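Local coordinates for N-hydroxyarylamine O-acetyltransferase (PDB 4DMO), which is an active arylamine N-acetyltransferase with a non-canonical catalytic triad, and probably moves acetyl groups onto arylamines and N-hydroxyarylamines, at residues A12-E17 with M31-Q36; T4-Q9 with K61-N66; W104-G109 with V206-S211; K51-E56 with T200-I205. All blocks are in the same frame, centred on the assembly; numbering follows the deposited sequence.

Contact 1 (A12-E17 with M31-Q36)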
loop_
_atom_site.group_PDB
_atom_site.type_symbol
_atom_site.label_atom_id
_atom_site.label_comp_id
_atom_site.label_asym_id
_atom_site.label_seq_id
_atom_site.Cartn_x
_atom_site.Cartn_y
_atom_site.Cartn_z
ATOM N N ALA A 12 -16.995 5.078 -3.302
ATOM C CA ALA A 12 -17.435 4.385 -4.506
ATOM C C ALA A 12 -16.418 3.315 -4.931
ATOM O O ALA A 12 -16.777 2.164 -5.220
ATOM C CB ALA A 12 -17.662 5.412 -5.655
ATOM N N ARG A 13 -15.148 3.706 -4.976
ATOM C CA ARG A 13 -14.073 2.785 -5.329
ATOM C C ARG A 13 -14.070 1.569 -4.393
ATOM O O ARG A 13 -13.940 0.420 -4.842
ATOM C CB ARG A 13 -12.726 3.519 -5.308
ATOM C CG ARG A 13 -11.558 2.670 -5.764
ATOM C CD ARG A 13 -11.648 2.339 -7.263
ATOM N NE ARG A 13 -10.379 1.824 -7.733
ATOM C CZ ARG A 13 -10.037 0.546 -7.822
ATOM N NH1 ARG A 13 -8.813 0.228 -8.248
ATOM N NH2 ARG A 13 -10.878 -0.412 -7.486
ATOM N N LEU A 14 -14.248 1.807 -3.099
ATOM C CA LEU A 14 -14.185 0.716 -2.122
ATOM C C LEU A 14 -15.461 -0.088 -2.016
ATOM O O LEU A 14 -15.487 -1.129 -1.345
ATOM C CB LEU A 14 -13.815 1.250 -0.730
ATOM C CG LEU A 14 -12.319 1.273 -0.383
ATOM C CD1 LEU A 14 -11.516 1.958 -1.479
ATOM C CD2 LEU A 14 -12.088 1.966 0.954
ATOM N N HIS A 15 -16.519 0.381 -2.677
ATOM C CA HIS A 15 -17.838 -0.272 -2.579
ATOM C C HIS A 15 -18.358 -0.361 -1.155
ATOM O O HIS A 15 -18.907 -1.393 -0.741
ATOM C CB HIS A 15 -17.803 -1.679 -3.166
ATOM C CG HIS A 15 -17.325 -1.724 -4.580
ATOM N ND1 HIS A 15 -17.777 -0.850 -5.546
ATOM C CD2 HIS A 15 -16.429 -2.531 -5.197
ATOM C CE1 HIS A 15 -17.184 -1.122 -6.695
ATOM N NE2 HIS A 15 -16.371 -2.144 -6.510
ATOM N N ILE A 16 -18.187 0.720 -0.407
ATOM C CA ILE A 16 -18.729 0.817 0.950
ATOM C C ILE A 16 -19.651 2.042 1.077
ATOM O O ILE A 16 -19.626 2.958 0.246
ATOM C CB ILE A 16 -17.617 0.953 2.000
ATOM C CG1 ILE A 16 -16.875 2.272 1.793
ATOM C CG2 ILE A 16 -16.698 -0.247 1.923
ATOM C CD1 ILE A 16 -15.707 2.469 2.726
ATOM N N GLU A 17 -20.458 2.060 2.125
ATOM C CA GLU A 17 -21.418 3.146 2.314
ATOM C C GLU A 17 -20.756 4.537 2.390
ATOM O O GLU A 17 -19.732 4.719 3.036
ATOM C CB GLU A 17 -22.234 2.891 3.587
ATOM C CG GLU A 17 -23.349 3.910 3.810
ATOM C CD GLU A 17 -24.001 3.795 5.181
ATOM O OE1 GLU A 17 -24.351 2.654 5.564
ATOM O OE2 GLU A 17 -24.165 4.839 5.865
ATOM N N MET A 31 -9.858 0.022 5.458
ATOM C CA MET A 31 -8.579 -0.512 5.019
ATOM C C MET A 31 -8.762 -1.860 4.402
ATOM O O MET A 31 -8.120 -2.190 3.398
ATOM C CB MET A 31 -7.589 -0.597 6.192
ATOM C CG MET A 31 -7.107 0.764 6.637
ATOM S SD MET A 31 -6.224 0.783 8.199
ATOM C CE MET A 31 -4.635 0.115 7.687
ATOM N N TYR A 32 -9.628 -2.652 5.013
ATOM C CA TYR A 32 -9.930 -3.971 4.511
ATOM C C TYR A 32 -10.560 -3.854 3.125
ATOM O O TYR A 32 -10.127 -4.517 2.169
ATOM C CB TYR A 32 -10.871 -4.694 5.488
ATOM C CG TYR A 32 -11.262 -6.048 4.990
ATOM C CD1 TYR A 32 -10.522 -7.179 5.313
ATOM C CD2 TYR A 32 -12.374 -6.200 4.186
ATOM C CE1 TYR A 32 -10.883 -8.420 4.833
ATOM C CE2 TYR A 32 -12.738 -7.430 3.717
ATOM C CZ TYR A 32 -11.986 -8.531 4.025
ATOM O OH TYR A 32 -12.379 -9.733 3.506
ATOM N N ALA A 33 -11.549 -2.965 3.011
ATOM C CA ALA A 33 -12.194 -2.709 1.735
ATOM C C ALA A 33 -11.174 -2.216 0.698
ATOM O O ALA A 33 -11.213 -2.639 -0.452
ATOM C CB ALA A 33 -13.341 -1.692 1.897
ATOM N N MET A 34 -10.271 -1.321 1.090
ATOM C CA MET A 34 -9.254 -0.857 0.156
ATOM C C MET A 34 -8.409 -2.021 -0.327
ATOM O O MET A 34 -8.086 -2.069 -1.500
ATOM C CB MET A 34 -8.364 0.218 0.746
ATOM C CG MET A 34 -7.410 0.772 -0.285
ATOM S SD MET A 34 -6.645 2.280 0.244
ATOM C CE MET A 34 -5.483 2.600 -1.059
ATOM N N ALA A 35 -8.082 -2.977 0.547
ATOM C CA ALA A 35 -7.239 -4.090 0.124
ATOM C C ALA A 35 -7.970 -4.978 -0.825
ATOM O O ALA A 35 -7.344 -5.601 -1.665
ATOM C CB ALA A 35 -6.780 -4.905 1.291
ATOM N N GLN A 36 -9.296 -5.082 -0.661
ATOM C CA GLN A 36 -10.090 -5.962 -1.524
ATOM C C GLN A 36 -10.281 -5.372 -2.928
ATOM O O GLN A 36 -10.491 -6.105 -3.901
ATOM C CB GLN A 36 -11.443 -6.303 -0.858
ATOM C CG GLN A 36 -11.319 -7.165 0.426
ATOM C CD GLN A 36 -10.586 -8.512 0.195
ATOM O OE1 GLN A 36 -10.897 -9.261 -0.717
ATOM N NE2 GLN A 36 -9.640 -8.817 1.061
#
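Leu-14 lays its branch point over the backbone of helix 27-37 where Ala-33 passes into Met-34. CG lies 3.6 Å from Met-34 N, nearer than it comes to any side-chain atom across the contact, so the leucine rests largely on main chain. Its two methyls divide the surface: CD1 faces Met-34 CA, while CD2 reaches both Met-34 CB, at 4.1 Å, and Ala-33 CB. The small side chain of Ala-33 lets the backbones come close, with Leu-14 CA and Ala-33 CA 5.5 Å apart. Ile-16 meets the same methyl from a second direction, roughly at right angles to Leu-14, its CG2 3.7 Å from Ala-33 CB. That branch stands anti to the carbonyl carbon, while CG1 sits between the backbone N and C (chi1 65°).

Both hydrophobic residues can face one helix because the chain turns between them. Helix 5-14 ends in a Schellman motif, in which His-15 takes a positive phi of 58° and its N bonds back to Ala-12 O at 3.1 Å; the chain then leaves the helix and brings Ile-16 round beside Leu-14. No hydrogen bond joins the two segments, and the contact is purely apolar. Ile-30 and Thr-37 of helix 27-37 extend the surface under Leu-14. The extended chain of Met-34 (chi1 -174°) carries its sulfur away from the leucine, toward Leu-74 and Met-78 of helix 71-84.

Contact 2 (T4-Q9 with K61-N66)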
loop_
_atom_site.group_PDB
_atom_site.type_symbol
_atom_site.label_atom_id
_atom_site.label_comp_id
_atom_site.label_asym_id
_atom_site.label_seq_id
_atom_site.Cartn_x
_atom_site.Cartn_y
_atom_site.Cartn_z
ATOM N N THR A 4 -16.298 15.832 0.353
ATOM C CA THR A 4 -15.640 16.263 -0.893
ATOM C C THR A 4 -15.807 15.226 -1.997
ATOM O O THR A 4 -16.284 14.130 -1.755
ATOM C CB THR A 4 -14.130 16.526 -0.721
ATOM O OG1 THR A 4 -13.443 15.284 -0.519
ATOM C CG2 THR A 4 -13.879 17.464 0.441
ATOM N N ASP A 5 -15.422 15.593 -3.212
ATOM C CA ASP A 5 -15.487 14.677 -4.341
ATOM C C ASP A 5 -14.513 13.499 -4.112
ATOM O O ASP A 5 -14.830 12.343 -4.410
ATOM C CB ASP A 5 -15.151 15.420 -5.640
ATOM C CG ASP A 5 -15.357 14.559 -6.883
ATOM O OD1 ASP A 5 -14.438 14.534 -7.737
ATOM O OD2 ASP A 5 -16.431 13.917 -7.008
ATOM N N PHE A 6 -13.324 13.803 -3.596
ATOM C CA PHE A 6 -12.353 12.763 -3.277
ATOM C C PHE A 6 -12.991 11.698 -2.406
ATOM O O PHE A 6 -12.899 10.518 -2.713
ATOM C CB PHE A 6 -11.110 13.342 -2.595
ATOM C CG PHE A 6 -9.921 12.415 -2.642
ATOM C CD1 PHE A 6 -8.941 12.579 -3.607
ATOM C CD2 PHE A 6 -9.803 11.359 -1.742
ATOM C CE1 PHE A 6 -7.851 11.715 -3.667
ATOM C CE2 PHE A 6 -8.712 10.490 -1.799
ATOM C CZ PHE A 6 -7.749 10.666 -2.760
ATOM N N GLN A 7 -13.649 12.117 -1.326
ATOM C CA GLN A 7 -14.334 11.195 -0.414
ATOM C C GLN A 7 -15.406 10.354 -1.122
ATOM O O GLN A 7 -15.525 9.137 -0.906
ATOM C CB GLN A 7 -14.983 11.982 0.722
ATOM C CG GLN A 7 -14.000 12.560 1.729
ATOM C CD GLN A 7 -14.698 13.204 2.926
ATOM O OE1 GLN A 7 -15.007 14.398 2.905
ATOM N NE2 GLN A 7 -14.951 12.411 3.973
ATOM N N LYS A 8 -16.199 11.002 -1.965
ATOM C CA LYS A 8 -17.287 10.297 -2.629
ATOM C C LYS A 8 -16.742 9.221 -3.586
ATOM O O LYS A 8 -17.204 8.081 -3.576
ATOM C CB LYS A 8 -18.169 11.290 -3.392
ATOM C CG LYS A 8 -19.423 10.677 -3.964
ATOM C CD LYS A 8 -20.215 11.665 -4.829
ATOM C CE LYS A 8 -21.418 11.003 -5.532
ATOM N NZ LYS A 8 -22.057 11.916 -6.537
ATOM N N GLN A 9 -15.752 9.592 -4.393
ATOM C CA GLN A 9 -15.123 8.659 -5.322
ATOM C C GLN A 9 -14.426 7.531 -4.583
ATOM O O GLN A 9 -14.359 6.402 -5.073
ATOM C CB GLN A 9 -14.138 9.391 -6.205
ATOM C CG GLN A 9 -14.744 10.579 -6.916
ATOM C CD GLN A 9 -14.820 10.367 -8.396
ATOM O OE1 GLN A 9 -15.103 9.255 -8.870
ATOM N NE2 GLN A 9 -14.558 11.433 -9.152
ATOM N N LYS A 61 -6.298 8.504 -11.330
ATOM C CA LYS A 61 -5.716 7.190 -11.590
ATOM C C LYS A 61 -6.420 6.094 -10.776
ATOM O O LYS A 61 -6.908 5.096 -11.330
ATOM C CB LYS A 61 -4.195 7.187 -11.312
ATOM C CG LYS A 61 -3.554 5.845 -11.661
ATOM C CD LYS A 61 -2.170 5.615 -11.062
ATOM C CE LYS A 61 -1.600 4.263 -11.509
ATOM N NZ LYS A 61 -0.711 3.676 -10.438
ATOM N N ILE A 62 -6.514 6.290 -9.467
ATOM C CA ILE A 62 -6.955 5.232 -8.577
ATOM C C ILE A 62 -8.464 5.160 -8.472
ATOM O O ILE A 62 -9.037 4.077 -8.511
ATOM C CB ILE A 62 -6.406 5.424 -7.099
ATOM C CG1 ILE A 62 -4.893 5.579 -7.066
ATOM C CG2 ILE A 62 -6.787 4.254 -6.213
ATOM C CD1 ILE A 62 -4.156 4.316 -7.293
ATOM N N LEU A 63 -9.110 6.305 -8.280
ATOM C CA LEU A 63 -10.539 6.294 -7.967
ATOM C C LEU A 63 -11.398 6.338 -9.232
ATOM O O LEU A 63 -12.358 5.590 -9.367
ATOM C CB LEU A 63 -10.905 7.444 -7.021
ATOM C CG LEU A 63 -10.031 7.574 -5.782
ATOM C CD1 LEU A 63 -10.507 8.717 -4.905
ATOM C CD2 LEU A 63 -10.005 6.276 -4.981
ATOM N N VAL A 64 -11.029 7.190 -10.173
ATOM C CA VAL A 64 -11.808 7.340 -11.393
ATOM C C VAL A 64 -11.471 6.231 -12.383
ATOM O O VAL A 64 -12.364 5.528 -12.843
ATOM C CB VAL A 64 -11.588 8.730 -12.054
ATOM C CG1 VAL A 64 -12.348 8.824 -13.384
ATOM C CG2 VAL A 64 -12.019 9.860 -11.109
ATOM N N ASN A 65 -10.189 6.061 -12.693
ATOM C CA ASN A 65 -9.785 5.079 -13.700
ATOM C C ASN A 65 -9.565 3.652 -13.157
ATOM O O ASN A 65 -9.110 2.774 -13.864
ATOM C CB ASN A 65 -8.533 5.577 -14.421
ATOM C CG ASN A 65 -8.830 6.760 -15.331
ATOM O OD1 ASN A 65 -9.964 6.943 -15.750
ATOM N ND2 ASN A 65 -7.816 7.553 -15.646
ATOM N N ASN A 66 -9.913 3.451 -11.899
ATOM C CA ASN A 66 -9.893 2.151 -11.232
ATOM C C ASN A 66 -8.574 1.376 -11.366
ATOM O O ASN A 66 -8.573 0.168 -11.553
ATOM C CB ASN A 66 -11.098 1.308 -11.686
ATOM C CG ASN A 66 -12.348 1.614 -10.864
ATOM O OD1 ASN A 66 -12.855 0.767 -10.120
ATOM N ND2 ASN A 66 -12.822 2.865 -10.956
HETATM O O HOH W 1 -14.661 5.770 -7.679
#
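Phe-6 and Gln-9 carry the first segment's side of this contact, packing on Leu-63 and Val-64. Ahead of them Thr-4 forms with Gln-7 the capping box that starts helix 5-14: Gln-7 N donates to Thr-4 OG1 at 3.3 Å, and Thr-4 N donates to Gln-7 OE1. Asp-5 lies at the margin, where OD1 takes a weak bond from Gln-9 NE2 and a salt bridge from Lys-59. Phe-6 then turns one ring face to Leu-63, whose CD1 methyl stands 4.0 Å from the ring centroid and only 9° off the normal, a CH-pi contact made almost squarely over the face. The ring reaches this place because CG lies anti to the backbone N (chi1 -162°), and the two side chains cross at about a right angle. Leu-63 CD1 also packs against the main chain, 3.7 Å from Phe-6 O. The contact is thus helix against helix, the opening turns of 5-14 on the C-terminal end of 55-64, which runs through a wider pi-type turn at 61-64.

One turn on, Gln-9 CB meets Leu-63 CB at 3.9 Å, and the chain then bends at chi2 (-113°), bringing the amide against Val-64, with NE2 3.6 Å from Val-64 CG2. The carbonyls of Gln-9 and Leu-63 share a water that donates to both, at 2.7 Å to Gln-9 O and 2.9 Å to Leu-63 O. Phe-10 and Arg-13 also touch Leu-63.

Contact 3 (W104-G109 with V206-S211)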
loop_
_atom_site.group_PDB
_atom_site.type_symbol
_atom_site.label_atom_id
_atom_site.label_comp_id
_atom_site.label_asym_id
_atom_site.label_seq_id
_atom_site.Cartn_x
_atom_site.Cartn_y
_atom_site.Cartn_z
ATOM N N TRP A 104 19.020 -3.693 2.722
ATOM C CA TRP A 104 17.999 -2.689 2.510
ATOM C C TRP A 104 17.603 -2.625 1.067
ATOM O O TRP A 104 18.379 -2.966 0.200
ATOM C CB TRP A 104 18.487 -1.309 2.941
ATOM C CG TRP A 104 18.770 -1.206 4.392
ATOM C CD1 TRP A 104 19.999 -1.242 4.986
ATOM C CD2 TRP A 104 17.805 -1.038 5.437
ATOM N NE1 TRP A 104 19.859 -1.099 6.347
ATOM C CE2 TRP A 104 18.532 -0.985 6.660
ATOM C CE3 TRP A 104 16.409 -0.928 5.488
ATOM C CZ2 TRP A 104 17.906 -0.831 7.890
ATOM C CZ3 TRP A 104 15.789 -0.766 6.712
ATOM C CH2 TRP A 104 16.544 -0.732 7.901
ATOM N N ALA A 105 16.351 -2.256 0.837
ATOM C CA ALA A 105 15.894 -1.868 -0.487
ATOM C C ALA A 105 16.393 -0.460 -0.734
ATOM O O ALA A 105 17.071 0.127 0.117
ATOM C CB ALA A 105 14.375 -1.910 -0.565
ATOM N N VAL A 106 16.039 0.092 -1.882
ATOM C CA VAL A 106 16.471 1.427 -2.236
ATOM C C VAL A 106 16.082 2.409 -1.156
ATOM O O VAL A 106 14.979 2.338 -0.586
ATOM C CB VAL A 106 15.904 1.899 -3.600
ATOM C CG1 VAL A 106 16.577 1.152 -4.688
ATOM C CG2 VAL A 106 14.394 1.727 -3.672
ATOM N N ASP A 107 16.996 3.344 -0.898
ATOM C CA ASP A 107 16.843 4.322 0.172
ATOM C C ASP A 107 15.647 5.239 -0.080
ATOM O O ASP A 107 15.509 5.807 -1.159
ATOM C CB ASP A 107 18.113 5.168 0.307
ATOM C CG ASP A 107 18.066 6.058 1.487
ATOM O OD1 ASP A 107 17.520 7.171 1.376
ATOM O OD2 ASP A 107 18.521 5.626 2.554
ATOM N N SER A 108 14.790 5.363 0.931
ATOM C CA SER A 108 13.679 6.303 0.905
ATOM C C SER A 108 12.690 5.979 -0.177
ATOM O O SER A 108 12.054 6.861 -0.758
ATOM C CB SER A 108 14.205 7.722 0.772
ATOM O OG SER A 108 15.075 8.009 1.850
ATOM N N GLY A 109 12.550 4.685 -0.426
ATOM C CA GLY A 109 11.603 4.176 -1.394
ATOM C C GLY A 109 10.187 4.033 -0.851
ATOM O O GLY A 109 9.249 3.827 -1.615
ATOM N N VAL A 206 11.017 4.548 -9.782
ATOM C CA VAL A 206 11.080 4.481 -11.249
ATOM C C VAL A 206 12.508 4.300 -11.830
ATOM O O VAL A 206 12.716 3.522 -12.776
ATOM C CB VAL A 206 10.455 5.725 -11.900
ATOM C CG1 VAL A 206 10.830 5.786 -13.412
ATOM C CG2 VAL A 206 8.940 5.690 -11.733
ATOM N N GLU A 207 13.477 5.020 -11.264
ATOM C CA GLU A 207 14.804 5.188 -11.891
ATOM C C GLU A 207 15.902 4.287 -11.339
ATOM O O GLU A 207 16.701 3.735 -12.090
ATOM C CB GLU A 207 15.257 6.645 -11.782
ATOM C CG GLU A 207 14.426 7.612 -12.639
ATOM C CD GLU A 207 14.723 9.077 -12.356
ATOM O OE1 GLU A 207 15.555 9.354 -11.482
ATOM O OE2 GLU A 207 14.106 9.956 -12.985
ATOM N N HIS A 208 15.977 4.161 -10.029
ATOM C CA HIS A 208 17.088 3.440 -9.428
ATOM C C HIS A 208 17.243 2.084 -10.089
ATOM O O HIS A 208 16.266 1.471 -10.486
ATOM C CB HIS A 208 16.871 3.299 -7.943
ATOM C CG HIS A 208 18.109 2.982 -7.175
ATOM N ND1 HIS A 208 18.790 1.788 -7.322
ATOM C CD2 HIS A 208 18.771 3.678 -6.217
ATOM C CE1 HIS A 208 19.819 1.765 -6.493
ATOM N NE2 HIS A 208 19.830 2.900 -5.811
ATOM N N GLU A 209 18.484 1.633 -10.235
ATOM C CA GLU A 209 18.783 0.407 -10.966
ATOM C C GLU A 209 18.450 -0.811 -10.123
ATOM O O GLU A 209 18.126 -1.880 -10.624
ATOM C CB GLU A 209 20.284 0.361 -11.301
ATOM C CG GLU A 209 20.747 1.360 -12.343
ATOM C CD GLU A 209 20.960 2.783 -11.782
ATOM O OE1 GLU A 209 20.629 3.057 -10.588
ATOM O OE2 GLU A 209 21.521 3.618 -12.538
ATOM N N GLY A 210 18.434 -0.599 -8.820
ATOM C CA GLY A 210 18.196 -1.654 -7.869
ATOM C C GLY A 210 16.755 -1.650 -7.408
ATOM O O GLY A 210 16.445 -2.353 -6.480
ATOM N N SER A 211 15.892 -0.844 -8.039
ATOM C CA SER A 211 14.478 -0.855 -7.685
ATOM C C SER A 211 13.871 -2.178 -8.111
ATOM O O SER A 211 14.123 -2.656 -9.203
ATOM C CB SER A 211 13.695 0.289 -8.349
ATOM O OG SER A 211 12.292 0.044 -8.315
#
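Val-106, which opens a type II turn to Gly-109, meets the type I turn from His-208 to Ser-211 that follows directly on helix 195-207. The closest alpha carbons, Val-106 CA and Ser-211 CA, are 6.2 Å apart, and the 3.4 Å bonds closing the turns, Gly-109 N to Val-106 O and Ser-211 N to His-208 O, are both weak. Val-106 bridges the gap with one methyl. CG1, anti to the carbonyl carbon (chi1 -72°), stands over the face of the His-208 imidazole, 3.5 Å from the centroid and 12° off the normal, a close CH-pi contact. The ring's rotation is fixed at its edge, where Gly-210 N donates in the ring plane to His-208 ND1 at 2.8 Å. This bond implies that ND1 acts as an acceptor. The same methyl also rests on the backbone between Gly-210 and Ser-211. Val-106 further packs on Ile-204 and Ile-205, and Ser-211 OG bonds to Ile-205 O, so the end of helix 195-207 is held against the turn within strand 103-117. Beside that turn Trp-104 touches the bound piperidinium sulfonate, meets Tyr-97 of strand 88-98 edge-to-face, and packs on Leu-184 of strand 183-188.

Contact 4 (K51-E56 with T200-I205)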
loop_
_atom_site.group_PDB
_atom_site.type_symbol
_atom_site.label_atom_id
_atom_site.label_comp_id
_atom_site.label_asym_id
_atom_site.label_seq_id
_atom_site.Cartn_x
_atom_site.Cartn_y
_atom_site.Cartn_z
ATOM N N LYS A 51 2.530 9.912 -13.143
ATOM C CA LYS A 51 2.431 11.364 -13.037
ATOM C C LYS A 51 2.906 11.789 -11.676
ATOM O O LYS A 51 3.206 10.962 -10.801
ATOM C CB LYS A 51 0.989 11.848 -13.218
ATOM C CG LYS A 51 0.395 11.608 -14.561
ATOM C CD LYS A 51 -0.997 12.217 -14.614
ATOM C CE LYS A 51 -1.680 11.905 -15.931
ATOM N NZ LYS A 51 -2.297 13.122 -16.507
ATOM N N GLU A 52 2.956 13.105 -11.520
ATOM C CA GLU A 52 3.238 13.727 -10.255
ATOM C C GLU A 52 2.277 13.176 -9.207
ATOM O O GLU A 52 1.095 12.978 -9.461
ATOM C CB GLU A 52 3.072 15.245 -10.399
ATOM C CG GLU A 52 3.721 16.063 -9.314
ATOM C CD GLU A 52 3.123 17.467 -9.231
ATOM O OE1 GLU A 52 2.409 17.864 -10.180
ATOM O OE2 GLU A 52 3.343 18.160 -8.213
ATOM N N ILE A 53 2.789 12.936 -8.016
ATOM C CA ILE A 53 1.951 12.465 -6.937
ATOM C C ILE A 53 1.181 13.662 -6.372
ATOM O O ILE A 53 1.779 14.570 -5.791
ATOM C CB ILE A 53 2.785 11.816 -5.824
ATOM C CG1 ILE A 53 3.582 10.660 -6.378
ATOM C CG2 ILE A 53 1.898 11.359 -4.678
ATOM C CD1 ILE A 53 2.773 9.699 -7.211
ATOM N N SER A 54 -0.138 13.650 -6.554
ATOM C CA SER A 54 -0.993 14.719 -6.087
ATOM C C SER A 54 -2.366 14.126 -5.831
ATOM O O SER A 54 -2.662 13.029 -6.253
ATOM C CB SER A 54 -1.088 15.847 -7.128
ATOM O OG SER A 54 -1.857 15.478 -8.270
ATOM N N LYS A 55 -3.187 14.859 -5.107
ATOM C CA LYS A 55 -4.533 14.434 -4.810
ATOM C C LYS A 55 -5.347 14.244 -6.087
ATOM O O LYS A 55 -6.091 13.265 -6.229
ATOM C CB LYS A 55 -5.202 15.471 -3.927
ATOM C CG LYS A 55 -6.514 15.009 -3.309
ATOM C CD LYS A 55 -7.057 16.010 -2.291
ATOM C CE LYS A 55 -8.497 15.672 -1.976
ATOM N NZ LYS A 55 -9.181 16.699 -1.155
ATOM N N GLU A 56 -5.235 15.198 -7.006
ATOM C CA GLU A 56 -5.997 15.134 -8.264
ATOM C C GLU A 56 -5.527 14.010 -9.165
ATOM O O GLU A 56 -6.348 13.244 -9.640
ATOM C CB GLU A 56 -5.949 16.461 -9.020
ATOM C CG GLU A 56 -6.947 17.473 -8.508
ATOM C CD GLU A 56 -8.333 17.250 -9.108
ATOM O OE1 GLU A 56 -8.580 17.774 -10.221
ATOM O OE2 GLU A 56 -9.166 16.554 -8.486
ATOM N N THR A 200 9.607 12.186 -4.838
ATOM C CA THR A 200 10.976 11.707 -4.782
ATOM C C THR A 200 11.072 10.196 -4.610
ATOM O O THR A 200 11.966 9.532 -5.172
ATOM C CB THR A 200 11.732 12.470 -3.657
ATOM O OG1 THR A 200 12.011 13.797 -4.130
ATOM C CG2 THR A 200 13.048 11.775 -3.258
ATOM N N ALA A 201 10.157 9.621 -3.840
ATOM C CA ALA A 201 10.137 8.165 -3.695
ATOM C C ALA A 201 9.799 7.541 -5.051
ATOM O O ALA A 201 10.403 6.547 -5.485
ATOM C CB ALA A 201 9.126 7.747 -2.617
ATOM N N GLN A 202 8.843 8.146 -5.742
ATOM C CA GLN A 202 8.492 7.697 -7.088
ATOM C C GLN A 202 9.691 7.692 -8.019
ATOM O O GLN A 202 9.969 6.687 -8.667
ATOM C CB GLN A 202 7.381 8.578 -7.689
ATOM C CG GLN A 202 6.871 8.077 -9.065
ATOM C CD GLN A 202 5.552 8.734 -9.479
ATOM O OE1 GLN A 202 4.523 8.056 -9.638
ATOM N NE2 GLN A 202 5.576 10.050 -9.671
ATOM N N LYS A 203 10.399 8.812 -8.062
ATOM C CA LYS A 203 11.541 8.943 -8.932
ATOM C C LYS A 203 12.512 7.851 -8.603
ATOM O O LYS A 203 13.058 7.216 -9.503
ATOM C CB LYS A 203 12.193 10.326 -8.773
ATOM C CG LYS A 203 13.256 10.671 -9.842
ATOM C CD LYS A 203 13.951 12.045 -9.578
ATOM C CE LYS A 203 15.102 12.376 -10.581
ATOM N NZ LYS A 203 14.624 12.705 -11.985
ATOM N N ILE A 204 12.751 7.636 -7.314
ATOM C CA ILE A 204 13.669 6.597 -6.881
ATOM C C ILE A 204 13.214 5.231 -7.388
ATOM O O ILE A 204 13.985 4.495 -7.999
ATOM C CB ILE A 204 13.799 6.581 -5.345
ATOM C CG1 ILE A 204 14.584 7.805 -4.889
ATOM C CG2 ILE A 204 14.499 5.317 -4.885
ATOM C CD1 ILE A 204 14.337 8.199 -3.461
ATOM N N ILE A 205 11.961 4.886 -7.138
ATOM C CA ILE A 205 11.450 3.580 -7.541
ATOM C C ILE A 205 11.357 3.470 -9.089
ATOM O O ILE A 205 11.637 2.415 -9.672
ATOM C CB ILE A 205 10.056 3.289 -6.864
ATOM C CG1 ILE A 205 10.191 3.116 -5.330
ATOM C CG2 ILE A 205 9.397 2.080 -7.483
ATOM C CD1 ILE A 205 11.150 2.044 -4.865
HETATM O O HOH W 2 1.826 8.161 -10.346
#
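Gln-202 reaches out from helix 195-207 and sets its flat amide against the loop 51-54, with Lys-51 O meeting NE2 near the amide plane and the CD1 methyl of Ile-53 standing over one face. The two side chains cross at a slant. Ile-53 CD1 is offset from the centre of the amide and lies nearest Gln-202 OE1, at 3.4 Å, while Ile-53 CG1 is 3.9 Å from Gln-202 NE2. The hydrogen bond that joins the segments runs from Gln-202 NE2 to Lys-51 O, at 2.8 Å with an N-H...O angle of 162°. It is nearly straight and lies close to the amide plane of the donor, yet NE2 stands 42° out of the carbonyl plane of the acceptor, off its lone pairs.

The glutamine spans the distance because its CG is anti to the backbone N (chi1 -175°) and the chain stays extended beyond; the nearest alpha carbons, those of Ile-53 and Gln-202, are 8.1 Å apart. The amide's other end meets a water 2.8 Å from Gln-202 OE1, which probably donates to it. The amide thus takes Lys-51 O directly, and the water reaches Lys-51 N only weakly, at 3.4 Å. A further tie is the bond between Ile-53 N and Asn-199 OD1, one turn earlier on helix 195-207. Next along the chain, Ser-54 is the N-cap of helix 55-64, its OG bonded to Asn-57 N. Helix 71-84 touches both side chains, through Glu-73 at Ile-53 and Tyr-72 at Gln-202, while Ala-201 and Ile-204 pack on strand 103-117.

In the fold
From the N terminus, helix 5-14 takes part in two closures. Contact 1 closes a short loop onto helix 27-37 and is nested inside the larger one that contact 2 closes onto helix 55-64; the two touch through Arg-13, whose NE probably bonds to Ile-62 O. Contact 4 begins within the loop of contact 2, so these cross, and Phe-6 meets Lys-55 where they adjoin. Contact 4 carries the helical N-terminal region across to helix 195-207. Contact 3 crosses contact 4 in turn, tying that helix's end to strand 103-117, beside the ligand pocket. Contacts 1 and 3, with centres about 29 Å apart, lie on opposite sides of the chain's centre.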